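Local coordinates for protein 11S globulin isoform 1 (PDB 5WPW) that serves as a seed storage protein of coconut, a hexameric 11S globulin that acts as a nutrient reservoir and is a potential food allergen, at residues G38-L52 with C126-L140. The protein carries 2 engineered substitutions. Numbering follows the deposited sequence.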
# COMPACT_ATOMS: atom_id res chain seq x y z
N GLY A 38 -5.85 14.99 23.00
CA GLY A 38 -4.68 14.12 23.04
C GLY A 38 -3.39 14.76 22.57
O GLY A 38 -2.56 14.09 21.93
N VAL A 39 -3.20 16.05 22.87
CA VAL A 39 -2.02 16.80 22.45
C VAL A 39 -1.44 17.54 23.66
O VAL A 39 -2.09 17.70 24.69
CB VAL A 39 -2.32 17.79 21.30
CG1 VAL A 39 -2.81 17.05 20.04
CG2 VAL A 39 -3.35 18.79 21.74
N SER A 40 -0.18 17.94 23.52
CA SER A 40 0.48 18.94 24.35
C SER A 40 1.00 20.05 23.45
O SER A 40 1.48 19.78 22.34
CB SER A 40 1.66 18.34 25.14
OG SER A 40 1.32 17.08 25.69
N THR A 41 0.93 21.30 23.91
CA THR A 41 1.33 22.45 23.12
C THR A 41 2.36 23.26 23.90
O THR A 41 2.27 23.38 25.13
CB THR A 41 0.14 23.36 22.74
OG1 THR A 41 -0.77 22.65 21.88
CG2 THR A 41 0.61 24.60 22.00
N ILE A 42 3.36 23.76 23.20
CA ILE A 42 4.35 24.64 23.81
C ILE A 42 4.63 25.78 22.85
O ILE A 42 4.56 25.62 21.62
CB ILE A 42 5.66 23.91 24.20
CG1 ILE A 42 6.53 23.64 22.98
CG2 ILE A 42 5.38 22.61 24.93
CD1 ILE A 42 7.73 22.75 23.29
N ARG A 43 4.91 26.95 23.41
CA ARG A 43 5.38 28.09 22.65
C ARG A 43 6.79 28.43 23.12
O ARG A 43 7.05 28.46 24.33
CB ARG A 43 4.46 29.31 22.83
CG ARG A 43 4.91 30.51 21.99
CD ARG A 43 4.33 31.83 22.49
NE ARG A 43 2.88 31.86 22.32
CZ ARG A 43 2.04 32.35 23.22
NH1 ARG A 43 2.50 32.86 24.35
NH2 ARG A 43 0.73 32.32 22.99
N ARG A 44 7.69 28.68 22.18
CA ARG A 44 9.05 29.07 22.49
C ARG A 44 9.40 30.40 21.85
O ARG A 44 9.02 30.68 20.70
CB ARG A 44 10.06 28.04 22.01
CG ARG A 44 10.54 27.15 23.07
CD ARG A 44 11.73 26.41 22.56
NE ARG A 44 11.40 25.04 22.21
CZ ARG A 44 11.33 24.06 23.09
NH1 ARG A 44 11.02 22.84 22.68
NH2 ARG A 44 11.55 24.29 24.37
N VAL A 45 10.15 31.22 22.58
CA VAL A 45 10.77 32.42 22.03
C VAL A 45 12.28 32.25 22.16
O VAL A 45 12.78 31.98 23.25
CB VAL A 45 10.30 33.70 22.74
CG1 VAL A 45 11.12 34.88 22.27
CG2 VAL A 45 8.85 33.95 22.45
N ILE A 46 12.98 32.38 21.04
CA ILE A 46 14.42 32.16 20.98
C ILE A 46 15.04 33.48 20.53
O ILE A 46 14.91 33.87 19.36
CB ILE A 46 14.80 31.02 20.02
CG1 ILE A 46 14.14 29.70 20.44
CG2 ILE A 46 16.31 30.84 19.95
CD1 ILE A 46 14.35 28.60 19.42
N GLU A 47 15.73 34.15 21.46
CA GLU A 47 16.38 35.41 21.14
C GLU A 47 17.41 35.19 20.05
O GLU A 47 17.85 34.06 19.81
CB GLU A 47 17.05 36.01 22.38
CG GLU A 47 16.19 36.04 23.62
CD GLU A 47 14.91 36.81 23.41
OE1 GLU A 47 13.93 36.51 24.13
OE2 GLU A 47 14.89 37.71 22.54
N PRO A 48 17.80 36.26 19.36
CA PRO A 48 18.90 36.16 18.41
C PRO A 48 20.14 35.55 19.06
O PRO A 48 20.41 35.78 20.24
CB PRO A 48 19.13 37.60 17.96
CG PRO A 48 17.80 38.25 18.15
CD PRO A 48 17.17 37.60 19.34
N ARG A 49 20.84 34.71 18.29
CA ARG A 49 22.02 33.97 18.71
C ARG A 49 21.72 32.91 19.77
O ARG A 49 22.65 32.35 20.37
CB ARG A 49 23.14 34.92 19.18
CG ARG A 49 24.06 35.39 18.04
CD ARG A 49 23.28 35.91 16.84
NE ARG A 49 24.15 36.44 15.79
CZ ARG A 49 23.75 36.69 14.54
NH1 ARG A 49 22.49 36.45 14.17
NH2 ARG A 49 24.62 37.17 13.65
N GLY A 50 20.45 32.59 20.00
CA GLY A 50 20.06 31.53 20.91
C GLY A 50 19.95 30.19 20.19
O GLY A 50 19.41 30.11 19.09
N LEU A 51 20.46 29.16 20.84
CA LEU A 51 20.46 27.78 20.35
C LEU A 51 19.57 26.95 21.26
O LEU A 51 19.79 26.89 22.47
CB LEU A 51 21.89 27.22 20.33
CG LEU A 51 22.09 25.71 20.17
CD1 LEU A 51 21.78 25.30 18.72
CD2 LEU A 51 23.50 25.35 20.57
N LEU A 52 18.53 26.33 20.68
CA LEU A 52 17.79 25.28 21.37
C LEU A 52 18.59 23.99 21.34
O LEU A 52 18.85 23.43 20.26
CB LEU A 52 16.42 25.06 20.72
CG LEU A 52 15.47 24.04 21.34
CD1 LEU A 52 15.07 24.45 22.74
CD2 LEU A 52 14.26 23.92 20.44
N CYS A 126 17.77 23.87 17.06
CA CYS A 126 17.19 25.06 16.42
C CYS A 126 18.04 26.27 16.80
O CYS A 126 18.22 26.52 17.99
CB CYS A 126 15.77 25.29 16.91
SG CYS A 126 14.95 26.68 16.13
N TYR A 127 18.51 27.02 15.80
CA TYR A 127 19.35 28.18 16.07
C TYR A 127 18.80 29.42 15.37
O TYR A 127 18.50 29.39 14.16
CB TYR A 127 20.79 27.92 15.63
CG TYR A 127 21.72 29.14 15.71
CD1 TYR A 127 22.17 29.62 16.94
CD2 TYR A 127 22.16 29.79 14.55
CE1 TYR A 127 23.04 30.75 17.02
CE2 TYR A 127 23.02 30.92 14.62
CZ TYR A 127 23.46 31.39 15.85
OH TYR A 127 24.32 32.49 15.91
N ASN A 128 18.70 30.52 16.11
CA ASN A 128 18.21 31.80 15.59
C ASN A 128 19.39 32.63 15.10
O ASN A 128 20.14 33.18 15.90
CB ASN A 128 17.44 32.55 16.68
CG ASN A 128 16.89 33.89 16.21
OD1 ASN A 128 17.03 34.27 15.04
ND2 ASN A 128 16.23 34.58 17.11
N ASN A 129 19.55 32.73 13.78
CA ASN A 129 20.64 33.49 13.20
C ASN A 129 20.20 34.83 12.62
O ASN A 129 20.97 35.46 11.90
CB ASN A 129 21.35 32.67 12.13
CG ASN A 129 20.45 32.36 10.96
OD1 ASN A 129 19.26 32.68 10.96
ND2 ASN A 129 21.01 31.71 9.97
N GLY A 130 18.97 35.24 12.89
CA GLY A 130 18.50 36.56 12.53
C GLY A 130 18.69 37.51 13.69
O GLY A 130 19.31 37.18 14.70
N GLU A 131 18.12 38.70 13.56
CA GLU A 131 18.22 39.67 14.64
C GLU A 131 16.91 39.90 15.37
O GLU A 131 16.90 40.61 16.38
CB GLU A 131 18.77 41.01 14.12
CG GLU A 131 19.63 41.72 15.15
CD GLU A 131 21.02 41.10 15.31
OE1 GLU A 131 21.41 40.80 16.46
OE2 GLU A 131 21.73 40.93 14.29
N ASN A 132 15.82 39.32 14.90
CA ASN A 132 14.58 39.35 15.63
C ASN A 132 14.36 38.01 16.33
O ASN A 132 14.90 36.98 15.90
CB ASN A 132 13.41 39.65 14.69
CG ASN A 132 13.13 38.51 13.72
OD1 ASN A 132 12.10 37.84 13.84
ND2 ASN A 132 14.03 38.29 12.76
N PRO A 133 13.61 37.96 17.43
CA PRO A 133 13.39 36.68 18.10
C PRO A 133 12.56 35.74 17.24
O PRO A 133 11.71 36.16 16.45
CB PRO A 133 12.64 37.07 19.39
CG PRO A 133 12.79 38.59 19.50
CD PRO A 133 12.90 39.07 18.09
N VAL A 134 12.83 34.45 17.38
CA VAL A 134 11.99 33.42 16.78
C VAL A 134 10.89 33.08 17.78
O VAL A 134 11.14 32.96 18.98
CB VAL A 134 12.82 32.17 16.42
CG1 VAL A 134 11.90 30.98 16.11
CG2 VAL A 134 13.75 32.47 15.24
N VAL A 135 9.66 32.97 17.29
CA VAL A 135 8.55 32.49 18.10
C VAL A 135 8.01 31.25 17.40
O VAL A 135 7.57 31.33 16.24
CB VAL A 135 7.47 33.57 18.28
CG1 VAL A 135 6.40 33.06 19.22
CG2 VAL A 135 8.10 34.85 18.87
N ALA A 136 8.09 30.11 18.07
CA ALA A 136 7.65 28.83 17.53
C ALA A 136 6.47 28.32 18.35
O ALA A 136 6.51 28.35 19.58
CB ALA A 136 8.79 27.81 17.56
N ILE A 137 5.43 27.84 17.67
CA ILE A 137 4.34 27.15 18.36
C ILE A 137 4.37 25.69 17.93
O ILE A 137 4.36 25.38 16.73
CB ILE A 137 2.97 27.78 18.08
CG1 ILE A 137 1.91 26.82 18.58
CG2 ILE A 137 2.79 28.06 16.62
CD1 ILE A 137 0.57 27.38 18.68
N THR A 138 4.45 24.80 18.92
CA THR A 138 4.62 23.36 18.71
C THR A 138 3.44 22.58 19.26
O THR A 138 3.07 22.78 20.43
CB THR A 138 5.89 22.88 19.39
OG1 THR A 138 7.01 23.40 18.68
CG2 THR A 138 5.93 21.37 19.44
N VAL A 139 2.88 21.68 18.46
CA VAL A 139 1.82 20.78 18.91
C VAL A 139 2.37 19.35 18.81
O VAL A 139 2.82 18.93 17.74
CB VAL A 139 0.53 20.93 18.07
CG1 VAL A 139 -0.56 20.04 18.61
CG2 VAL A 139 0.04 22.39 18.04
N LEU A 140 2.41 18.65 19.94
CA LEU A 140 2.92 17.29 20.03
C LEU A 140 1.76 16.31 20.17
O LEU A 140 0.92 16.46 21.06
CB LEU A 140 3.85 17.15 21.24
CG LEU A 140 5.20 17.88 21.27
CD1 LEU A 140 5.29 18.81 22.46
CD2 LEU A 140 6.32 16.83 21.29
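The Y127 ring has L51 CB at its edge, 4.2 Å from CD1, while the phenol OH borders the methylenes of R49 and bonds outside the pair to the backbone N of L219. N129 O lies at the edge of the R49 guanidinium, near its plane, and takes a weak hydrogen bond from NH1 (2.9 Å). With CG swung anti to the backbone N (chi1 -179°), N128 ND2 gives one hydrogen bond across to I46 O (2.7 Å), tilted from the amide plane, and another, in that plane, to N132 O (3.0 Å). Its OD1 accepts from G130 N, an Asx turn. I46 O is thus gripped from opposite faces of its plane, by N128 ND2 and V134 N. P48, its phi fixed by the ring, suits the second position of the type II turn 47–50; R49 takes the third with positive phi, and at G50 a CB would strike E47 O. Beyond it, strands 40-46 and 134-140 pair antiparallel; beta-branched V45 and V135 meet flank to flank, CG2 to CG2 at 3.8 Å, and I46 CD1 makes apolar contact with C126 SG (3.9 Å) between the two sheets. Buried N128 therefore pins the loops by which both segments pass between sheets of the N-terminal cupin barrel.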